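Acyl-coenzyme A oxidase acox-1.1 (Caenorhabditis elegans, PDB 5K3H) catalyses the first, FAD-dependent desaturation step of peroxisomal beta-oxidation, turning fatty acyl-CoA into (2E)-enoyl-CoA while reducing oxygen to hydrogen peroxide. Local coordinates at residues N102-G107 against S621-R626; G107-P112 against A417-E422; P221-K226 against I234-I239; Q443-L448 against R533-H538; A468-R473 against I498-T503. All coordinates share one frame; numbering follows the deposited sequence.

Contact 1 (N102-G107 against S621-R626); sequences NNEVLG and SDRELR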
# COMPACT_ATOMS: atom_id res chain seq x y z
N ASN B 102 13.05 -9.29 -21.03
CA ASN B 102 11.63 -9.31 -20.71
C ASN B 102 11.20 -8.04 -19.96
O ASN B 102 10.11 -7.52 -20.21
CB ASN B 102 11.28 -10.57 -19.93
CG ASN B 102 11.15 -11.84 -20.84
OD1 ASN B 102 11.06 -11.74 -22.09
ND2 ASN B 102 11.15 -13.01 -20.22
N ASN B 103 12.05 -7.52 -19.06
CA ASN B 103 11.70 -6.30 -18.33
C ASN B 103 11.51 -5.12 -19.27
O ASN B 103 10.58 -4.32 -19.08
CB ASN B 103 12.79 -5.94 -17.31
CG ASN B 103 12.89 -6.90 -16.17
OD1 ASN B 103 11.91 -7.54 -15.78
ND2 ASN B 103 14.09 -7.03 -15.62
N GLU B 104 12.41 -4.96 -20.25
CA GLU B 104 12.29 -3.91 -21.27
C GLU B 104 11.03 -4.10 -22.11
O GLU B 104 10.24 -3.17 -22.31
CB GLU B 104 13.51 -3.91 -22.19
CG GLU B 104 14.78 -3.29 -21.65
CD GLU B 104 15.04 -1.88 -22.19
OE1 GLU B 104 14.34 -1.44 -23.13
OE2 GLU B 104 15.91 -1.20 -21.61
N VAL B 105 10.84 -5.31 -22.63
CA VAL B 105 9.79 -5.56 -23.61
C VAL B 105 8.46 -5.88 -22.93
O VAL B 105 7.46 -5.22 -23.19
CB VAL B 105 10.25 -6.67 -24.59
CG1 VAL B 105 9.13 -7.13 -25.52
CG2 VAL B 105 11.39 -6.16 -25.44
N LEU B 106 8.45 -6.82 -21.99
CA LEU B 106 7.18 -7.29 -21.45
C LEU B 106 6.75 -6.55 -20.19
O LEU B 106 5.54 -6.44 -19.94
CB LEU B 106 7.25 -8.81 -21.19
CG LEU B 106 7.47 -9.72 -22.43
CD1 LEU B 106 7.72 -11.18 -22.09
CD2 LEU B 106 6.32 -9.60 -23.46
N GLY B 107 7.69 -5.99 -19.41
CA GLY B 107 7.34 -5.20 -18.25
C GLY B 107 7.05 -6.04 -17.02
O GLY B 107 7.47 -7.18 -16.90
N SER B 621 16.29 2.12 -18.62
CA SER B 621 15.81 3.01 -19.66
C SER B 621 14.36 3.41 -19.39
O SER B 621 13.65 2.77 -18.60
CB SER B 621 15.93 2.32 -21.02
OG SER B 621 14.99 1.26 -21.13
N ASP B 622 13.93 4.49 -20.04
CA ASP B 622 12.52 4.90 -19.96
C ASP B 622 11.61 3.81 -20.48
O ASP B 622 10.52 3.59 -19.92
CB ASP B 622 12.30 6.19 -20.75
CG ASP B 622 12.71 7.41 -19.99
OD1 ASP B 622 12.90 7.24 -18.76
OD2 ASP B 622 12.86 8.50 -20.59
N ARG B 623 12.02 3.11 -21.54
CA ARG B 623 11.18 2.04 -22.05
C ARG B 623 10.97 0.96 -20.98
O ARG B 623 9.91 0.33 -20.94
CB ARG B 623 11.79 1.44 -23.32
CG ARG B 623 11.62 2.33 -24.61
CD ARG B 623 11.93 1.57 -25.90
NE ARG B 623 12.98 0.59 -25.63
CZ ARG B 623 14.29 0.86 -25.64
NH1 ARG B 623 14.72 2.08 -25.93
NH2 ARG B 623 15.16 -0.10 -25.37
N GLU B 624 11.95 0.75 -20.10
CA GLU B 624 11.75 -0.22 -19.02
C GLU B 624 10.98 0.38 -17.86
O GLU B 624 10.06 -0.25 -17.31
CB GLU B 624 13.09 -0.76 -18.53
CG GLU B 624 12.98 -1.75 -17.40
CD GLU B 624 14.33 -2.28 -16.92
OE1 GLU B 624 15.36 -1.95 -17.51
OE2 GLU B 624 14.35 -3.02 -15.93
N LEU B 625 11.36 1.60 -17.44
CA LEU B 625 10.86 2.18 -16.19
C LEU B 625 9.38 2.53 -16.29
O LEU B 625 8.64 2.40 -15.31
CB LEU B 625 11.68 3.42 -15.83
CG LEU B 625 11.48 3.95 -14.41
CD1 LEU B 625 11.86 2.85 -13.47
CD2 LEU B 625 12.34 5.17 -14.14
N ARG B 626 8.95 3.06 -17.44
CA ARG B 626 7.55 3.28 -17.76
C ARG B 626 6.89 4.34 -16.87
O ARG B 626 5.69 4.28 -16.59
CB ARG B 626 6.77 1.97 -17.69
CG ARG B 626 6.97 1.15 -18.94
CD ARG B 626 6.47 -0.27 -18.83
NE ARG B 626 6.66 -0.98 -20.10
CZ ARG B 626 7.67 -1.79 -20.39
NH1 ARG B 626 8.61 -2.03 -19.48
NH2 ARG B 626 7.74 -2.37 -21.58
O HOH W 1 16.21 -5.17 -15.67

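Contact 2 (G107-P112 against A417-E422); sequences GIEGNP and ASYISE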
# COMPACT_ATOMS: atom_id res chain seq x y z
N GLY B 107 7.69 -5.99 -19.41
CA GLY B 107 7.34 -5.20 -18.25
C GLY B 107 7.05 -6.04 -17.02
O GLY B 107 7.47 -7.18 -16.90
N ILE B 108 6.35 -5.42 -16.07
CA ILE B 108 6.08 -6.07 -14.78
C ILE B 108 4.63 -6.55 -14.62
O ILE B 108 4.36 -7.30 -13.66
CB ILE B 108 6.47 -5.15 -13.60
CG1 ILE B 108 5.66 -3.84 -13.59
CG2 ILE B 108 7.96 -4.89 -13.61
CD1 ILE B 108 5.86 -3.01 -12.33
N GLU B 109 3.70 -6.17 -15.51
CA GLU B 109 2.30 -6.51 -15.30
C GLU B 109 1.95 -7.94 -15.73
O GLU B 109 0.80 -8.35 -15.52
CB GLU B 109 1.40 -5.51 -16.02
CG GLU B 109 1.65 -4.05 -15.58
CD GLU B 109 0.58 -3.06 -16.06
OE1 GLU B 109 -0.58 -3.50 -16.22
OE2 GLU B 109 0.90 -1.86 -16.25
N GLY B 110 2.90 -8.70 -16.26
CA GLY B 110 2.70 -10.09 -16.64
C GLY B 110 2.78 -10.32 -18.14
O GLY B 110 2.88 -9.40 -18.95
N ASN B 111 2.75 -11.61 -18.50
CA ASN B 111 2.60 -12.02 -19.89
C ASN B 111 2.04 -13.44 -19.91
O ASN B 111 2.00 -14.10 -18.87
CB ASN B 111 3.94 -11.92 -20.66
CG ASN B 111 4.94 -12.97 -20.23
OD1 ASN B 111 4.97 -14.07 -20.77
ND2 ASN B 111 5.77 -12.63 -19.25
N PRO B 112 1.53 -13.91 -21.06
CA PRO B 112 0.88 -15.23 -21.11
C PRO B 112 1.78 -16.41 -20.79
O PRO B 112 1.28 -17.53 -20.63
CB PRO B 112 0.38 -15.33 -22.55
CG PRO B 112 0.18 -13.89 -22.96
CD PRO B 112 1.29 -13.14 -22.30
N ALA B 417 0.74 8.14 -14.17
CA ALA B 417 1.94 8.71 -14.79
C ALA B 417 3.19 8.53 -13.92
O ALA B 417 4.31 8.68 -14.44
CB ALA B 417 1.71 10.19 -15.11
N SER B 418 3.03 8.28 -12.61
CA SER B 418 4.18 7.96 -11.78
C SER B 418 4.55 6.48 -11.89
O SER B 418 5.73 6.13 -11.76
CB SER B 418 3.89 8.28 -10.33
OG SER B 418 3.18 7.20 -9.77
N TYR B 419 3.55 5.62 -12.07
CA TYR B 419 3.61 4.17 -12.26
C TYR B 419 3.90 3.42 -10.97
O TYR B 419 3.89 2.19 -11.00
CB TYR B 419 4.63 3.75 -13.33
CG TYR B 419 4.28 2.42 -13.97
CD1 TYR B 419 3.04 2.22 -14.60
CD2 TYR B 419 5.18 1.36 -13.96
CE1 TYR B 419 2.71 1.03 -15.19
CE2 TYR B 419 4.85 0.15 -14.56
CZ TYR B 419 3.61 0.00 -15.16
OH TYR B 419 3.26 -1.19 -15.75
N ILE B 420 4.09 4.11 -9.84
CA ILE B 420 4.54 3.45 -8.61
C ILE B 420 3.45 2.58 -8.00
O ILE B 420 3.74 1.53 -7.41
CB ILE B 420 5.02 4.51 -7.61
CG1 ILE B 420 6.23 5.26 -8.18
CG2 ILE B 420 5.41 3.85 -6.31
CD1 ILE B 420 6.69 6.42 -7.34
N SER B 421 2.18 2.95 -8.17
CA SER B 421 1.13 2.12 -7.60
C SER B 421 1.10 0.72 -8.22
O SER B 421 0.80 -0.25 -7.52
CB SER B 421 -0.23 2.80 -7.78
OG SER B 421 -0.59 2.88 -9.15
N GLU B 422 1.42 0.60 -9.51
CA GLU B 422 1.52 -0.71 -10.15
C GLU B 422 2.81 -1.41 -9.74
O GLU B 422 2.81 -2.63 -9.52
CB GLU B 422 1.43 -0.56 -11.67
CG GLU B 422 1.31 -1.87 -12.47
CD GLU B 422 -0.02 -2.59 -12.29
OE1 GLU B 422 -1.02 -1.94 -11.91
OE2 GLU B 422 -0.05 -3.82 -12.50
O HOH W 2 5.70 -2.48 -16.70
O HOH W 3 -1.96 -4.95 -14.16

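Contact 3 (P221-K226 against I234-I239); sequences PLRDEK and ITIGDI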
# COMPACT_ATOMS: atom_id res chain seq x y z
N PRO B 221 -2.51 -32.68 -19.54
CA PRO B 221 -3.06 -31.87 -20.64
C PRO B 221 -4.38 -31.27 -20.23
O PRO B 221 -5.25 -31.94 -19.66
CB PRO B 221 -3.24 -32.87 -21.78
CG PRO B 221 -3.25 -34.20 -21.16
CD PRO B 221 -2.51 -34.13 -19.85
N LEU B 222 -4.54 -29.99 -20.56
CA LEU B 222 -5.71 -29.21 -20.17
C LEU B 222 -6.62 -28.86 -21.33
O LEU B 222 -7.84 -28.86 -21.16
CB LEU B 222 -5.27 -27.90 -19.50
CG LEU B 222 -4.26 -28.01 -18.38
CD1 LEU B 222 -3.81 -26.61 -17.98
CD2 LEU B 222 -4.87 -28.80 -17.24
N ARG B 223 -6.05 -28.51 -22.47
CA ARG B 223 -6.79 -28.07 -23.65
C ARG B 223 -6.25 -28.79 -24.88
O ARG B 223 -5.08 -29.18 -24.93
CB ARG B 223 -6.69 -26.55 -23.86
CG ARG B 223 -7.34 -25.73 -22.76
CD ARG B 223 -6.93 -24.26 -22.88
NE ARG B 223 -7.56 -23.42 -21.87
CZ ARG B 223 -8.70 -22.74 -22.04
NH1 ARG B 223 -9.34 -22.80 -23.20
NH2 ARG B 223 -9.18 -22.00 -21.05
N ASP B 224 -7.13 -28.98 -25.86
CA ASP B 224 -6.74 -29.58 -27.12
C ASP B 224 -5.69 -28.73 -27.82
O ASP B 224 -5.83 -27.51 -27.93
CB ASP B 224 -7.96 -29.75 -28.01
CG ASP B 224 -7.62 -30.38 -29.33
OD1 ASP B 224 -7.52 -29.64 -30.35
OD2 ASP B 224 -7.44 -31.62 -29.34
N GLU B 225 -4.63 -29.38 -28.32
CA GLU B 225 -3.52 -28.65 -28.92
C GLU B 225 -3.89 -27.93 -30.21
O GLU B 225 -3.24 -26.95 -30.56
CB GLU B 225 -2.33 -29.58 -29.18
CG GLU B 225 -1.72 -30.22 -27.94
CD GLU B 225 -0.26 -30.64 -28.12
OE1 GLU B 225 0.36 -30.22 -29.10
OE2 GLU B 225 0.27 -31.40 -27.28
N LYS B 226 -4.92 -28.38 -30.92
CA LYS B 226 -5.27 -27.74 -32.19
C LYS B 226 -6.36 -26.69 -32.06
O LYS B 226 -6.28 -25.63 -32.70
CB LYS B 226 -5.69 -28.79 -33.23
CG LYS B 226 -6.19 -28.21 -34.56
CD LYS B 226 -5.16 -27.24 -35.17
CE LYS B 226 -5.55 -26.84 -36.59
NZ LYS B 226 -4.86 -25.59 -37.02
N ILE B 234 -12.50 -31.33 -17.82
CA ILE B 234 -11.68 -30.20 -17.38
C ILE B 234 -12.57 -28.97 -17.25
O ILE B 234 -13.12 -28.48 -18.25
CB ILE B 234 -10.54 -29.93 -18.35
CG1 ILE B 234 -9.60 -31.14 -18.37
CG2 ILE B 234 -9.84 -28.63 -18.03
CD1 ILE B 234 -8.85 -31.36 -17.09
N THR B 235 -12.64 -28.42 -16.03
CA THR B 235 -13.23 -27.11 -15.74
C THR B 235 -12.08 -26.13 -15.49
O THR B 235 -11.29 -26.33 -14.57
CB THR B 235 -14.14 -27.16 -14.51
OG1 THR B 235 -15.16 -28.15 -14.71
CG2 THR B 235 -14.80 -25.81 -14.30
N ILE B 236 -12.01 -25.08 -16.29
CA ILE B 236 -10.85 -24.22 -16.34
C ILE B 236 -11.32 -22.84 -16.72
O ILE B 236 -12.31 -22.70 -17.45
CB ILE B 236 -9.80 -24.77 -17.33
CG1 ILE B 236 -8.46 -24.03 -17.21
CG2 ILE B 236 -10.34 -24.78 -18.78
CD1 ILE B 236 -7.32 -24.83 -17.80
N GLY B 237 -10.68 -21.82 -16.17
CA GLY B 237 -11.07 -20.46 -16.51
C GLY B 237 -10.28 -19.48 -15.70
O GLY B 237 -9.49 -19.85 -14.83
N ASP B 238 -10.52 -18.20 -16.00
CA ASP B 238 -9.83 -17.11 -15.34
C ASP B 238 -10.54 -16.77 -14.04
O ASP B 238 -11.77 -16.77 -13.98
CB ASP B 238 -9.79 -15.88 -16.25
CG ASP B 238 -8.97 -14.76 -15.67
OD1 ASP B 238 -7.73 -14.89 -15.68
OD2 ASP B 238 -9.56 -13.75 -15.21
N ILE B 239 -9.76 -16.43 -12.99
CA ILE B 239 -10.35 -16.16 -11.68
C ILE B 239 -10.80 -14.71 -11.51
O ILE B 239 -11.35 -14.37 -10.45
CB ILE B 239 -9.40 -16.55 -10.52
CG1 ILE B 239 -8.12 -15.71 -10.52
CG2 ILE B 239 -9.09 -18.03 -10.56
CD1 ILE B 239 -7.25 -15.88 -9.26
O HOH W 4 -12.05 -21.22 -20.28

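Contact 4 (Q443-L448 against R533-H538); sequences QLARYL and RASRLH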
# COMPACT_ATOMS: atom_id res chain seq x y z
N GLN B 443 8.17 -20.89 9.95
CA GLN B 443 9.10 -21.95 9.57
C GLN B 443 10.54 -21.63 10.01
O GLN B 443 11.26 -22.51 10.48
CB GLN B 443 9.04 -22.15 8.06
CG GLN B 443 10.05 -23.12 7.51
CD GLN B 443 9.72 -23.45 6.09
OE1 GLN B 443 10.61 -23.54 5.23
NE2 GLN B 443 8.42 -23.59 5.81
N LEU B 444 10.98 -20.38 9.83
CA LEU B 444 12.26 -19.96 10.41
C LEU B 444 12.21 -20.03 11.94
O LEU B 444 13.20 -20.40 12.58
CB LEU B 444 12.63 -18.55 9.93
CG LEU B 444 13.83 -17.81 10.53
CD1 LEU B 444 15.11 -18.63 10.47
CD2 LEU B 444 14.02 -16.48 9.80
N ALA B 445 11.07 -19.68 12.53
CA ALA B 445 10.94 -19.72 13.98
C ALA B 445 11.22 -21.11 14.54
O ALA B 445 11.87 -21.25 15.58
CB ALA B 445 9.55 -19.27 14.41
N ARG B 446 10.71 -22.16 13.87
CA ARG B 446 10.96 -23.53 14.32
C ARG B 446 12.46 -23.83 14.36
O ARG B 446 12.95 -24.43 15.32
CB ARG B 446 10.22 -24.54 13.43
CG ARG B 446 8.69 -24.48 13.56
CD ARG B 446 8.01 -25.81 13.22
NE ARG B 446 6.60 -25.81 13.64
CZ ARG B 446 6.16 -26.12 14.87
NH1 ARG B 446 7.02 -26.46 15.83
NH2 ARG B 446 4.87 -26.08 15.15
N TYR B 447 13.18 -23.39 13.33
CA TYR B 447 14.62 -23.59 13.26
C TYR B 447 15.36 -22.78 14.32
O TYR B 447 16.37 -23.25 14.86
CB TYR B 447 15.10 -23.25 11.86
CG TYR B 447 16.59 -23.27 11.70
CD1 TYR B 447 17.27 -24.47 11.69
CD2 TYR B 447 17.31 -22.09 11.50
CE1 TYR B 447 18.64 -24.50 11.53
CE2 TYR B 447 18.67 -22.11 11.33
CZ TYR B 447 19.33 -23.33 11.35
OH TYR B 447 20.69 -23.38 11.19
N LEU B 448 14.93 -21.55 14.59
CA LEU B 448 15.60 -20.79 15.65
C LEU B 448 15.30 -21.37 17.02
O LEU B 448 16.15 -21.31 17.91
CB LEU B 448 15.20 -19.31 15.60
CG LEU B 448 15.65 -18.45 14.42
CD1 LEU B 448 14.97 -17.11 14.55
CD2 LEU B 448 17.17 -18.31 14.33
N ARG B 533 8.88 -12.10 15.69
CA ARG B 533 9.81 -11.00 15.91
C ARG B 533 11.25 -11.49 15.86
O ARG B 533 12.12 -10.83 15.27
CB ARG B 533 9.51 -10.33 17.25
CG ARG B 533 8.24 -9.50 17.25
CD ARG B 533 7.85 -8.93 18.64
NE ARG B 533 6.66 -8.08 18.49
CZ ARG B 533 5.81 -7.77 19.45
NH1 ARG B 533 5.99 -8.24 20.68
NH2 ARG B 533 4.76 -7.00 19.18
N ALA B 534 11.52 -12.66 16.45
CA ALA B 534 12.86 -13.22 16.43
C ALA B 534 13.30 -13.58 15.02
O ALA B 534 14.47 -13.38 14.65
CB ALA B 534 12.90 -14.45 17.32
N SER B 535 12.39 -14.15 14.22
CA SER B 535 12.73 -14.56 12.86
C SER B 535 13.09 -13.35 12.01
O SER B 535 14.00 -13.42 11.16
CB SER B 535 11.56 -15.33 12.25
OG SER B 535 11.13 -16.38 13.09
N ARG B 536 12.38 -12.24 12.20
CA ARG B 536 12.66 -11.00 11.47
C ARG B 536 14.01 -10.40 11.88
O ARG B 536 14.78 -9.93 11.03
CB ARG B 536 11.54 -9.99 11.71
CG ARG B 536 10.22 -10.38 11.07
CD ARG B 536 9.24 -9.20 11.04
NE ARG B 536 7.87 -9.65 10.84
CZ ARG B 536 6.99 -9.80 11.81
NH1 ARG B 536 7.33 -9.51 13.05
NH2 ARG B 536 5.76 -10.24 11.55
N LEU B 537 14.29 -10.32 13.18
CA LEU B 537 15.57 -9.76 13.61
C LEU B 537 16.73 -10.58 13.06
O LEU B 537 17.74 -10.03 12.62
CB LEU B 537 15.61 -9.67 15.14
CG LEU B 537 14.64 -8.66 15.78
CD1 LEU B 537 14.57 -8.86 17.27
CD2 LEU B 537 15.05 -7.22 15.46
N HIS B 538 16.59 -11.90 13.06
CA HIS B 538 17.63 -12.76 12.52
C HIS B 538 17.82 -12.50 11.03
O HIS B 538 18.96 -12.38 10.55
CB HIS B 538 17.24 -14.21 12.81
CG HIS B 538 18.09 -15.22 12.13
ND1 HIS B 538 19.29 -15.65 12.65
CD2 HIS B 538 17.89 -15.92 10.98
CE1 HIS B 538 19.81 -16.56 11.84
NE2 HIS B 538 18.98 -16.75 10.83

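Contact 5 (A468-R473 against I498-T503); sequences AYLGAR and IAKRQT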
# COMPACT_ATOMS: atom_id res chain seq x y z
N ALA B 468 25.34 -19.52 14.66
CA ALA B 468 26.34 -19.64 15.72
C ALA B 468 26.30 -18.48 16.68
O ALA B 468 26.63 -18.65 17.86
CB ALA B 468 27.74 -19.71 15.12
N TYR B 469 25.97 -17.28 16.19
CA TYR B 469 25.87 -16.12 17.06
C TYR B 469 24.91 -16.37 18.22
O TYR B 469 24.94 -15.63 19.21
CB TYR B 469 25.45 -14.89 16.25
CG TYR B 469 23.97 -14.83 15.91
CD1 TYR B 469 23.45 -15.54 14.84
CD2 TYR B 469 23.10 -14.03 16.65
CE1 TYR B 469 22.10 -15.48 14.54
CE2 TYR B 469 21.76 -13.96 16.35
CZ TYR B 469 21.26 -14.68 15.30
OH TYR B 469 19.92 -14.62 14.98
N LEU B 470 24.01 -17.35 18.08
CA LEU B 470 23.09 -17.66 19.17
C LEU B 470 23.82 -18.27 20.36
O LEU B 470 23.34 -18.18 21.49
CB LEU B 470 21.96 -18.59 18.69
CG LEU B 470 20.91 -17.97 17.78
CD1 LEU B 470 19.82 -19.00 17.49
CD2 LEU B 470 20.33 -16.68 18.40
N GLY B 471 24.96 -18.92 20.12
CA GLY B 471 25.75 -19.48 21.20
C GLY B 471 26.89 -18.61 21.70
O GLY B 471 27.61 -19.03 22.61
N ALA B 472 27.09 -17.42 21.13
CA ALA B 472 28.18 -16.54 21.50
C ALA B 472 27.83 -15.67 22.70
O ALA B 472 26.66 -15.43 23.01
CB ALA B 472 28.58 -15.66 20.31
N ARG B 473 28.87 -15.15 23.36
CA ARG B 473 28.72 -14.38 24.59
C ARG B 473 28.67 -12.89 24.28
O ARG B 473 29.44 -12.38 23.46
CB ARG B 473 29.88 -14.65 25.55
CG ARG B 473 30.11 -16.10 25.90
CD ARG B 473 31.19 -16.17 26.97
NE ARG B 473 32.30 -17.03 26.60
CZ ARG B 473 32.25 -18.36 26.70
NH1 ARG B 473 33.31 -19.09 26.36
NH2 ARG B 473 31.14 -18.95 27.15
N ILE B 498 20.67 -8.26 19.91
CA ILE B 498 19.22 -8.15 20.09
C ILE B 498 18.51 -9.34 19.43
O ILE B 498 17.53 -9.84 19.97
CB ILE B 498 18.65 -6.79 19.61
CG1 ILE B 498 18.52 -6.71 18.11
CG2 ILE B 498 19.46 -5.59 20.12
CD1 ILE B 498 18.30 -5.28 17.66
N ALA B 499 19.02 -9.84 18.29
CA ALA B 499 18.40 -11.01 17.67
C ALA B 499 18.54 -12.25 18.55
O ALA B 499 17.58 -13.03 18.68
CB ALA B 499 19.01 -11.27 16.28
N LYS B 500 19.71 -12.48 19.15
CA LYS B 500 19.84 -13.57 20.12
C LYS B 500 18.91 -13.36 21.31
O LYS B 500 18.20 -14.29 21.73
CB LYS B 500 21.28 -13.69 20.60
CG LYS B 500 21.45 -14.69 21.76
CD LYS B 500 22.89 -14.73 22.26
CE LYS B 500 23.26 -13.39 22.92
NZ LYS B 500 24.69 -13.29 23.32
N ARG B 501 18.88 -12.15 21.87
CA ARG B 501 18.05 -11.94 23.06
C ARG B 501 16.58 -12.25 22.77
O ARG B 501 15.92 -12.93 23.56
CB ARG B 501 18.19 -10.52 23.59
CG ARG B 501 17.94 -10.45 25.09
CD ARG B 501 17.80 -9.00 25.58
NE ARG B 501 16.41 -8.55 25.56
CZ ARG B 501 15.87 -7.80 24.61
NH1 ARG B 501 16.61 -7.40 23.58
NH2 ARG B 501 14.59 -7.44 24.68
N GLN B 502 16.06 -11.76 21.64
CA GLN B 502 14.66 -12.00 21.29
C GLN B 502 14.43 -13.47 20.91
O GLN B 502 13.34 -14.01 21.16
CB GLN B 502 14.23 -11.05 20.16
CG GLN B 502 12.78 -11.18 19.71
CD GLN B 502 11.74 -10.83 20.80
OE1 GLN B 502 11.99 -10.02 21.70
NE2 GLN B 502 10.56 -11.44 20.69
N THR B 503 15.42 -14.12 20.32
CA THR B 503 15.29 -15.54 20.01
C THR B 503 15.18 -16.38 21.28
O THR B 503 14.31 -17.26 21.38
CB THR B 503 16.46 -16.00 19.16
OG1 THR B 503 16.37 -15.36 17.88
CG2 THR B 503 16.47 -17.50 18.99

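Contact 1 (N102-G107 against S621-R626)
Arg626 and Glu104 carry this joint between the C-terminal end of helix 97-105 and the short helix 622-625. On the tight side, the Arg626 guanidinium, its chain extended from CG to NE, meets two helix-end carbonyls near its edge. Arg626 NH1 donates to Asn103 O at 3.0 Å, nearly along the C=O axis, and Arg626 NH2 to Glu104 O at 2.7 Å, from above the carbonyl plane. Gly107 CA covers one face of the group, 3.6 Å from Arg626 NH1, while Asp59 pairs with NE. A bend at chi2 (-102°) turns the Glu104 carboxylate back across the contact: OE2 accepts from Ser621 OG at 2.7 Å, and OE1 makes a salt bridge with Arg623 NH2 at 2.7 Å whose hydrogen bond is weak, bent to 117°. Ser621 OG also N-caps its helix by accepting from Glu624 N. The looser side belongs to Asn103 and Glu624, which lie alongside each other with a water bridging ND2 and OE2; Tyr308 holds the same OE2. A leucine replacing Arg626 would probably leave the Asn103 and Glu104 carbonyls and the Asp59 carboxylate without their mate. A cation at a helix's last carbonyls is likely to be favoured by the helix dipole.

Contact 2 (G107-P112 against A417-E422)
Glu109 reaches Tyr419 and Glu422 from the loop after helix 97-105, crossing the tyrosine obliquely and the second glutamate at about a right angle. Glu109 OE2 lies at the edge of the Tyr419 ring and accepts a 2.5 Å hydrogen bond from Tyr419 OH through the anti lone pair; carboxylate and ring lie 33° apart. Ile108 slides past the ring, CD1 4.0 Å from Tyr419 CE2, and a water joins Ile108 N to the same hydroxyl. The two carboxylates, 35° apart in plane, leave Glu109 OE1 and Glu422 OE2 3.8 Å apart without bonding; one water donates to each. Lys71 forms a salt bridge to Glu109 OE1, and Tyr245 N donates to Glu422 OE2. A glutamine in place of Glu109 would probably leave Lys71 without its countercharge and weaken the grip on the tyrosine hydroxyl. The contact ties the N-terminal region to helix 420-428, and its paired acids are probably tolerable because a lysine, a tyrosine hydroxyl, a backbone N-H and water offset their charge.

Contact 3 (P221-K226 against I234-I239)
Ile236 sets CG1 anti to its backbone N (chi1 -170°), which places CD1 against Leu222, whose CG lies anti to the carbonyl carbon (chi1 -51°). The two belong to the beta domain of the acyl-CoA oxidase fold: strand 234-238 is an outer strand of a three-stranded antiparallel sheet, and the loop leaving strand 211-221 folds against the side chains on one side of it. The side chains cross at about a right angle, with Leu222 CD1 3.9 Å from Ile236 CD1. Two residues earlier on the strand, Ile234 CG2 packs 3.7 Å from Leu222 O. Leu253 of the neighbouring strand 251-255 closes over Leu222 and Ile234. The side chain of Leu222 lies about 7 Å from that of Ala150, an FAD-binding residue. Arg223, extended from CG to NE, reaches out from the loop and carries its guanidinium to Ile236; His228 O and Gly194 O take its NH1 and NH2. A water also links NH2 to Ile236 O, and one face of the guanidinium receives Ile236 CG2, 3.8 Å from Arg223 NH2.

Contact 4 (Q443-L448 against R533-H538)
Leu448 and Leu444 of helix 437-456 pack on Ser535 and His538 of helix 520-553, the axes of the two segments crossing nearly perpendicularly, at 87° with 8.8 Å between them. The aromatic contact is a CH-pi interaction: Leu448 CD2 sits 3.9 Å from the centroid of the His538 ring, over its face. Leu444 CD1 approaches the same ring obliquely, 3.9 Å from His538 CD2. Among the apolar contacts, Leu448 turns CG beside its backbone N (chi1 -68°) and brings CD1 to 3.8 Å from Ser535 CA, with Ala534 CB also near. Leu444 CD2 rests against the serine, 3.7 Å from Ser535 CB. Ala445 and Ser535 meet where the backbones come closest, Ala445 CB lying 3.5 Å from Ser535 OG. Of the polar groups, Ser535 OG lies within hydrogen-bonding reach of Leu531 O on its own helix and Leu441 O on the crossing one, one donor for two carbonyls. His538 ND1 hydrogen-bonds Tyr469 OH. Residues 533-536 belong to an ATP site shared between dimer partners; Ala534 and Ser535 face the crossing helix, while Arg536 points away. Around the crossing, helix 382-408 covers Leu444 through Ala385, and helix 489-515 lies against Ala534 through Thr503.

Contact 5 (A468-R473 against I498-T503)
Lys500 and Leu470 are the main partners where a 3-10 segment, residues 469-470, packs on helix 489-515 within the helical C-terminal part of the acyl-CoA oxidase fold. Lys500 leaves the helix with CG anti to its backbone N, runs on extended, then bends at chi3 (67°). That bend brings Lys500 NZ to Ala472 O at 2.9 Å, a hydrogen bond with a C=O...N angle of 144° and the donor tilted from the carbonyl plane; Ser474 OG also bonds NZ, so the ammonium is shared between that hydroxyl and the Ala472 carbonyl. On the way the chain passes the loop backbone, Lys500 CD lying 3.6 Å from Leu470 O. Leu470 slides past Lys500 in the opposite direction, its CD2 3.6 Å from Lys500 CA, and crosses Thr503 at about a right angle, CD1 coming to 4.0 Å from Thr503 CG2. Tyr469 takes the less common first torsion, with CG between backbone N and carbonyl carbon (chi1 78°), which lays one ring face over Leu470 CG. The ring edge meets Lys500 N at CE2, and Tyr469 OH, the partner of His538, lies 3.7 Å from Ala499 CB. The lysine end is on the outer side, beside the exposed Ala472 and Arg473, whereas Thr503 is buried. There Thr503 OG1 donates to Ala499 O at 2.7 Å, and Thr503 N reaches the same oxygen from the opposite face of its plane.

How the contacts relate
Contacts 1 and 2 lie side by side, their centres 9 Å apart, and share Gly107; contact 1 docks the end of helix 97-105 and contact 2 the loop that follows, largely through carboxylates, arginine, tyrosine and water. Contacts 4 and 5 form a second pair, across the chain's centre from contact 1, with centres 12 Å apart: the Tyr469-His538 hydrogen bond joins them, and Ala534 packs on Thr503. Contact 4 is wholly buried and apolar or CH-pi in character, whereas contact 5 runs outward to an exposed lysine-held loop. Contact 3 stands alone in the beta domain, a buried contact of aliphatic groups and one guanidinium, and, like contact 2, it touches the second subunit.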